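Lysozyme (Meretrix lusoria, PDB 4PJ2) hydrolyses the beta-1,4 linkages of bacterial peptidoglycan, lysing Gram-positive cells, and also cleaves chitin. Local coordinates at residues D[52-55]-D[56-59]. Numbering follows the deposited sequence.
Sequences GSSW and KSCA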
loop_
_atom_site.group_PDB
_atom_site.type_symbol
_atom_site.label_atom_id
_atom_site.label_comp_id
_atom_site.label_asym_id
_atom_site.label_seq_id
_atom_site.Cartn_x
_atom_site.Cartn_y
_atom_site.Cartn_z
ATOM N N GLY D 52 -7.495 -9.699 18.333
ATOM C CA GLY D 52 -8.935 -9.799 18.374
ATOM C C GLY D 52 -9.459 -10.883 17.452
ATOM O O GLY D 52 -8.705 -11.707 16.930
ATOM N N SER D 53 -10.764 -10.845 17.228
ATOM C CA SER D 53 -11.453 -11.889 16.487
ATOM C C SER D 53 -11.417 -11.661 14.981
ATOM O O SER D 53 -11.440 -12.614 14.207
ATOM C CB SER D 53 -12.904 -11.960 16.954
ATOM O OG SER D 53 -13.573 -13.091 16.426
ATOM N N SER D 54 -11.371 -10.396 14.572
ATOM C CA SER D 54 -11.367 -10.045 13.158
ATOM C C SER D 54 -10.946 -8.588 12.988
ATOM O O SER D 54 -10.923 -7.820 13.950
ATOM C CB SER D 54 -12.754 -10.259 12.553
ATOM O OG SER D 54 -13.689 -9.363 13.125
ATOM N N TRP D 55 -10.621 -8.221 11.753
ATOM C CA TRP D 55 -10.187 -6.872 11.429
ATOM C C TRP D 55 -11.220 -5.815 11.855
ATOM O O TRP D 55 -10.905 -4.885 12.600
ATOM C CB TRP D 55 -9.896 -6.823 9.932
ATOM C CG TRP D 55 -9.990 -5.502 9.284
ATOM C CD1 TRP D 55 -9.536 -4.301 9.752
ATOM C CD2 TRP D 55 -10.578 -5.245 8.017
ATOM N NE1 TRP D 55 -9.812 -3.309 8.841
ATOM C CE2 TRP D 55 -10.454 -3.867 7.767
ATOM C CE3 TRP D 55 -11.197 -6.053 7.061
ATOM C CZ2 TRP D 55 -10.928 -3.278 6.599
ATOM C CZ3 TRP D 55 -11.671 -5.467 5.911
ATOM C CH2 TRP D 55 -11.532 -4.093 5.686
ATOM N N LYS D 56 -12.458 -5.956 11.399
ATOM C CA LYS D 56 -13.465 -4.922 11.647
ATOM C C LYS D 56 -13.857 -4.825 13.119
ATOM O O LYS D 56 -14.103 -3.730 13.632
ATOM C CB LYS D 56 -14.688 -5.150 10.766
ATOM C CG LYS D 56 -14.368 -4.999 9.294
ATOM C CD LYS D 56 -15.563 -5.306 8.418
ATOM C CE LYS D 56 -15.224 -5.130 6.947
ATOM N NZ LYS D 56 -16.312 -5.608 6.061
ATOM N N SER D 57 -13.914 -5.960 13.801
ATOM C CA SER D 57 -14.222 -5.944 15.222
ATOM C C SER D 57 -13.080 -5.319 16.022
ATOM O O SER D 57 -13.321 -4.565 16.959
ATOM C CB SER D 57 -14.551 -7.346 15.735
ATOM O OG SER D 57 -13.479 -8.244 15.550
ATOM N N CYS D 58 -11.841 -5.610 15.647
ATOM C CA CYS D 58 -10.697 -5.036 16.334
ATOM C C CYS D 58 -10.672 -3.526 16.133
ATOM O O CYS D 58 -10.454 -2.761 17.079
ATOM C CB CYS D 58 -9.407 -5.660 15.805
ATOM S SG CYS D 58 -7.945 -5.130 16.671
ATOM N N ALA D 59 -10.909 -3.104 14.891
ATOM C CA ALA D 59 -10.833 -1.694 14.534
ATOM C C ALA D 59 -11.865 -0.853 15.298
ATOM O O ALA D 59 -11.646 0.335 15.542
ATOM C CB ALA D 59 -11.007 -1.524 13.035
HETATM O O HOH W 1 -12.344 -8.881 18.559
#
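Lys56 crosses one face of the Trp55 indole at an angle, at the first turn of the short helix 55-59. Its CB sits beside the Trp55 backbone, 3.7 Å from Trp55 C. The next carbon, CG, is anti to the carbonyl carbon (chi1 -65°). Lys56 CG makes a CH-pi contact with the six-membered ring of Trp55, 4.1 Å from its centroid and well over the face. Beyond CG the chain runs extended, and Lys56 CE passes Trp55 CZ3 at 3.7 Å, near the rim. The indole is held from elsewhere too: NE1 donates to Ile40 O, and the ring touches Leu33 and Cys35 of the small sheet.

Ser54 is the N-cap residue. Its OG and Ser57 OG meet at 2.7 Å in a hydrogen bond that either could donate. The backbone opens the helix with Cys58 N to Ser54 O and Ala59 N to Trp55 O, both 2.9 Å. Cys58 is buried, is in a disulfide with Cys64 and touches Trp45, a substrate-binding residue.

A hydroxyl pair and two backbone bonds thus sit at the helix start. Beside them, the Ile40 bond probably limits rotation of the indole, keeping its face set for Lys56 CG and CE.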